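Local coordinates for protein N-deoxyribosyltransferase (Bacillus psychrosaccharolyticus, PDB 6EVS) that catalyses the transfer of 2-deoxyribose between nucleobases as a nucleoside 2-deoxyribosyltransferase, and serves as a biocatalyst for making modified nucleosides, at residues I68-I73 and E119-V124; P95-S100 and Y127-L132. All blocks are in the same frame, centred on the assembly; numbering follows the deposited sequence.

Both interactions start from neighbouring strands in the middle of the five-stranded parallel sheet, 68-72 for interaction 1 and 96-99 for interaction 2, and both reach residues that follow the last strand, 116-118. Their segments alternate along the chain: 68-73, 95-100, 119-124, then 127-132. The centres of the two contacts lie about 7 Å apart, on the same side of the chain's centre, and the strands are joined by probable backbone hydrogen bonds from G71 N to M97 O and from F99 N to G71 O. Helix 121-126 and the loop after it thus lie over adjacent strands, and the loop extends the packing to the second subunit, where T131 O is hydrogen-bonded to H62 NE2 of that chain.

Interaction 1. Residues I68-I73 and E119-V124; sequences ITFGII and EDWNDV
F70 and W121 meet rim to rim, with their planes only 17° from parallel and neither ring lying over the face of the other. The six-membered ring of the indole leads: its CZ3 comes 3.6 Å from F70 CZ, and its CH2 lies 3.8 Å from F70 CE2. The centroids of the two six-membered rings are 5.8 Å apart, a spacing that reflects this meeting of rims. F70 reaches out from strand 68-72 with CG anti to its backbone N (chi1 -171°), which carries the ring off the sheet toward helix 121-126. That helix follows the edge strand 116-118 and packs on one side of the parallel sheet of this alpha/beta fold, while helix 13-28 adds L26 against F70 and K21 and A22 against W121. V124, three residues after W121, approaches F70 from the opposite direction and sets its CG1 methyl 4.1 Å from F70 CE1, at an oblique angle to the ring. W121 also stacks on F99 of the next strand, so the indole bears on two strands. At the start of the helix D120 is the N-cap, its OD2 accepting a weak bond of 3.3 Å from N122 N.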
# COMPACT_ATOMS: atom_id res chain seq x y z
N ILE A 68 -16.07 -3.73 0.87
CA ILE A 68 -16.44 -3.71 -0.54
C ILE A 68 -16.90 -2.30 -0.87
O ILE A 68 -17.61 -1.67 -0.08
CB ILE A 68 -17.60 -4.69 -0.84
CG1 ILE A 68 -17.21 -6.14 -0.56
CG2 ILE A 68 -18.17 -4.47 -2.26
CD1 ILE A 68 -18.43 -7.02 -0.37
N THR A 69 -16.52 -1.81 -2.05
CA THR A 69 -17.06 -0.58 -2.58
C THR A 69 -18.07 -0.91 -3.68
O THR A 69 -17.73 -1.54 -4.69
CB THR A 69 -15.99 0.34 -3.14
OG1 THR A 69 -15.16 0.80 -2.07
CG2 THR A 69 -16.65 1.56 -3.94
N PHE A 70 -19.32 -0.47 -3.49
CA PHE A 70 -20.41 -0.71 -4.43
C PHE A 70 -20.71 0.60 -5.14
O PHE A 70 -21.13 1.56 -4.51
CB PHE A 70 -21.64 -1.24 -3.69
CG PHE A 70 -22.75 -1.73 -4.60
CD1 PHE A 70 -22.98 -3.09 -4.77
CD2 PHE A 70 -23.57 -0.82 -5.27
CE1 PHE A 70 -23.99 -3.54 -5.61
CE2 PHE A 70 -24.58 -1.27 -6.11
CZ PHE A 70 -24.79 -2.63 -6.27
N GLY A 71 -20.49 0.63 -6.45
CA GLY A 71 -20.60 1.86 -7.23
C GLY A 71 -21.83 1.84 -8.10
O GLY A 71 -22.31 0.77 -8.50
N ILE A 72 -22.36 3.02 -8.40
CA ILE A 72 -23.46 3.17 -9.36
C ILE A 72 -22.97 4.11 -10.47
O ILE A 72 -22.62 5.26 -10.21
CB ILE A 72 -24.74 3.71 -8.71
CG1 ILE A 72 -25.18 2.78 -7.57
CG2 ILE A 72 -25.85 3.92 -9.77
CD1 ILE A 72 -26.31 3.34 -6.73
N ILE A 73 -22.90 3.59 -11.69
CA ILE A 73 -22.44 4.36 -12.83
C ILE A 73 -23.53 4.29 -13.88
O ILE A 73 -23.91 3.19 -14.29
CB ILE A 73 -21.10 3.84 -13.39
CG1 ILE A 73 -19.95 4.17 -12.43
CG2 ILE A 73 -20.83 4.43 -14.77
CD1 ILE A 73 -19.51 5.60 -12.43
N GLU A 119 -26.66 -5.45 -13.63
CA GLU A 119 -27.62 -4.58 -14.29
C GLU A 119 -29.04 -4.77 -13.78
O GLU A 119 -29.96 -4.13 -14.30
CB GLU A 119 -27.57 -4.76 -15.82
CG GLU A 119 -26.30 -4.19 -16.46
CD GLU A 119 -26.35 -4.25 -17.97
OE1 GLU A 119 -27.43 -4.55 -18.49
OE2 GLU A 119 -25.33 -4.00 -18.64
N ASP A 120 -29.25 -5.62 -12.78
CA ASP A 120 -30.57 -5.80 -12.19
C ASP A 120 -30.41 -6.01 -10.70
O ASP A 120 -29.44 -6.64 -10.25
CB ASP A 120 -31.31 -6.99 -12.82
CG ASP A 120 -32.69 -7.21 -12.21
OD1 ASP A 120 -33.28 -8.29 -12.47
OD2 ASP A 120 -33.20 -6.32 -11.49
N TRP A 121 -31.37 -5.50 -9.92
CA TRP A 121 -31.21 -5.61 -8.47
C TRP A 121 -31.43 -7.04 -7.99
O TRP A 121 -30.82 -7.46 -7.00
CB TRP A 121 -32.14 -4.62 -7.76
CG TRP A 121 -31.65 -3.20 -7.87
CD1 TRP A 121 -32.26 -2.18 -8.55
CD2 TRP A 121 -30.44 -2.66 -7.34
NE1 TRP A 121 -31.51 -1.03 -8.45
CE2 TRP A 121 -30.38 -1.31 -7.71
CE3 TRP A 121 -29.41 -3.19 -6.56
CZ2 TRP A 121 -29.32 -0.47 -7.34
CZ3 TRP A 121 -28.35 -2.36 -6.19
CH2 TRP A 121 -28.32 -1.02 -6.58
N ASN A 122 -32.26 -7.83 -8.69
CA ASN A 122 -32.44 -9.21 -8.26
C ASN A 122 -31.14 -10.00 -8.38
O ASN A 122 -30.89 -10.92 -7.59
CB ASN A 122 -33.57 -9.87 -9.04
CG ASN A 122 -34.93 -9.30 -8.66
OD1 ASN A 122 -35.50 -8.49 -9.39
ND2 ASN A 122 -35.43 -9.70 -7.49
N ASP A 123 -30.28 -9.64 -9.34
CA ASP A 123 -28.97 -10.28 -9.43
C ASP A 123 -28.11 -9.92 -8.22
O ASP A 123 -27.36 -10.77 -7.72
CB ASP A 123 -28.26 -9.86 -10.72
CG ASP A 123 -28.93 -10.44 -11.95
OD1 ASP A 123 -29.68 -11.42 -11.81
OD2 ASP A 123 -28.70 -9.90 -13.05
N VAL A 124 -28.18 -8.67 -7.76
CA VAL A 124 -27.50 -8.29 -6.53
C VAL A 124 -28.09 -9.03 -5.34
O VAL A 124 -27.38 -9.42 -4.42
CB VAL A 124 -27.58 -6.76 -6.31
CG1 VAL A 124 -26.89 -6.38 -5.00
CG2 VAL A 124 -26.99 -5.98 -7.48

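Interaction 2. Residues P95-S100 and Y127-L132; sequences PVMLFS and YDFATL
This is a buried, apolar contact with a Met-aromatic centre, in which the loop after helix 121-126 folds back over strand 96-99 of the parallel beta-sheet in this alpha/beta fold. M97 leaves the strand toward the loop and meets two aromatic rings with the end of its side chain. Its sulfur SD lies 5.1 Å from the centroid of the Y127 ring and 4.8 Å from that of F129, well off both ring normals. A bend at chi3 (99°) turns the terminal methyl between the two residues, where CE approaches Y127 CD2 at 3.4 Å and has F129 CE2 equally near. The two rings also pack on each other: Y127 CD2 sits over one face of F129, offset toward the rim, while F129 CD1 lies in the plane of the Y127 ring at its edge. F118 meets Y127 edge-to-face, and the Y127 hydroxyl is hydrogen-bonded to the backbone O of P133, which ties the ring to the continuing loop. Within the turn, L132 N bonds D128 O at 2.9 Å, and D128 OD1 accepts weak bonds from the backbone N of both A130 and T131. This turn brings L132 back to the start of the strand, where E61 and H62 of the second subunit pack on P95 and L132 respectively. There the leucine crosses the proline at about a right angle, its CD2 methyl resting 3.7 Å from P95 CG and 3.8 Å from P95 CB.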
# COMPACT_ATOMS: atom_id res chain seq x y z
N PRO A 95 -12.64 -5.03 -3.09
CA PRO A 95 -13.37 -5.53 -4.27
C PRO A 95 -14.42 -4.50 -4.69
O PRO A 95 -15.13 -3.94 -3.86
CB PRO A 95 -14.00 -6.83 -3.77
CG PRO A 95 -12.97 -7.36 -2.77
CD PRO A 95 -12.55 -6.06 -2.03
N VAL A 96 -14.47 -4.22 -5.98
CA VAL A 96 -15.41 -3.24 -6.52
C VAL A 96 -16.58 -3.97 -7.16
O VAL A 96 -16.39 -4.80 -8.06
CB VAL A 96 -14.74 -2.29 -7.52
CG1 VAL A 96 -15.80 -1.51 -8.28
CG2 VAL A 96 -13.79 -1.36 -6.82
N MET A 97 -17.79 -3.65 -6.71
CA MET A 97 -19.02 -4.04 -7.39
C MET A 97 -19.64 -2.83 -8.06
O MET A 97 -19.61 -1.72 -7.51
CB MET A 97 -20.03 -4.68 -6.43
CG MET A 97 -19.60 -6.09 -5.91
SD MET A 97 -20.49 -6.42 -4.39
CE MET A 97 -21.86 -7.43 -4.80
N LEU A 98 -20.20 -3.03 -9.24
CA LEU A 98 -20.71 -1.92 -10.02
C LEU A 98 -22.11 -2.25 -10.52
O LEU A 98 -22.37 -3.37 -10.98
CB LEU A 98 -19.77 -1.59 -11.20
CG LEU A 98 -19.97 -0.24 -11.90
CD1 LEU A 98 -19.48 0.90 -11.02
CD2 LEU A 98 -19.25 -0.22 -13.25
N PHE A 99 -23.00 -1.27 -10.42
CA PHE A 99 -24.36 -1.37 -10.91
C PHE A 99 -24.57 -0.28 -11.95
O PHE A 99 -24.29 0.90 -11.68
CB PHE A 99 -25.39 -1.24 -9.77
CG PHE A 99 -26.82 -1.37 -10.23
CD1 PHE A 99 -27.54 -0.25 -10.60
CD2 PHE A 99 -27.44 -2.61 -10.31
CE1 PHE A 99 -28.85 -0.37 -11.04
CE2 PHE A 99 -28.75 -2.73 -10.75
CZ PHE A 99 -29.46 -1.61 -11.11
N SER A 100 -25.04 -0.64 -13.13
CA SER A 100 -25.29 0.38 -14.15
C SER A 100 -26.77 0.42 -14.49
O SER A 100 -27.30 -0.56 -15.04
CB SER A 100 -24.45 0.13 -15.41
OG SER A 100 -24.75 1.06 -16.45
N TYR A 127 -26.56 -12.49 -5.23
CA TYR A 127 -25.11 -12.58 -5.21
C TYR A 127 -24.61 -13.13 -3.87
O TYR A 127 -25.11 -12.75 -2.81
CB TYR A 127 -24.50 -11.21 -5.48
CG TYR A 127 -23.00 -11.20 -5.64
CD1 TYR A 127 -22.41 -11.62 -6.83
CD2 TYR A 127 -22.18 -10.76 -4.61
CE1 TYR A 127 -21.02 -11.60 -6.98
CE2 TYR A 127 -20.80 -10.73 -4.75
CZ TYR A 127 -20.23 -11.15 -5.94
OH TYR A 127 -18.86 -11.12 -6.07
N ASP A 128 -23.60 -14.00 -3.93
CA ASP A 128 -23.01 -14.58 -2.72
C ASP A 128 -21.90 -13.65 -2.24
O ASP A 128 -20.76 -13.74 -2.71
CB ASP A 128 -22.49 -15.99 -2.98
CG ASP A 128 -22.18 -16.74 -1.69
OD1 ASP A 128 -21.92 -16.09 -0.66
OD2 ASP A 128 -22.19 -17.99 -1.72
N PHE A 129 -22.23 -12.76 -1.30
CA PHE A 129 -21.26 -11.82 -0.75
C PHE A 129 -20.19 -12.53 0.08
O PHE A 129 -19.07 -12.02 0.21
CB PHE A 129 -21.97 -10.79 0.12
CG PHE A 129 -22.68 -9.72 -0.65
CD1 PHE A 129 -23.93 -9.96 -1.19
CD2 PHE A 129 -22.10 -8.47 -0.80
CE1 PHE A 129 -24.60 -8.95 -1.89
CE2 PHE A 129 -22.77 -7.46 -1.49
CZ PHE A 129 -24.01 -7.71 -2.04
N ALA A 130 -20.52 -13.68 0.66
CA ALA A 130 -19.57 -14.40 1.51
C ALA A 130 -18.37 -14.89 0.70
O ALA A 130 -17.22 -14.69 1.09
CB ALA A 130 -20.26 -15.57 2.21
N THR A 131 -18.63 -15.54 -0.44
CA THR A 131 -17.57 -16.11 -1.27
C THR A 131 -17.07 -15.16 -2.35
O THR A 131 -15.98 -15.38 -2.89
CB THR A 131 -18.05 -17.41 -1.94
OG1 THR A 131 -19.23 -17.15 -2.71
CG2 THR A 131 -18.36 -18.47 -0.90
N LEU A 132 -17.85 -14.13 -2.68
CA LEU A 132 -17.44 -13.10 -3.63
C LEU A 132 -17.01 -13.68 -4.98
O LEU A 132 -15.88 -13.48 -5.43
CB LEU A 132 -16.33 -12.26 -3.02
CG LEU A 132 -15.99 -10.88 -3.58
CD1 LEU A 132 -16.72 -9.80 -2.79
CD2 LEU A 132 -14.49 -10.63 -3.55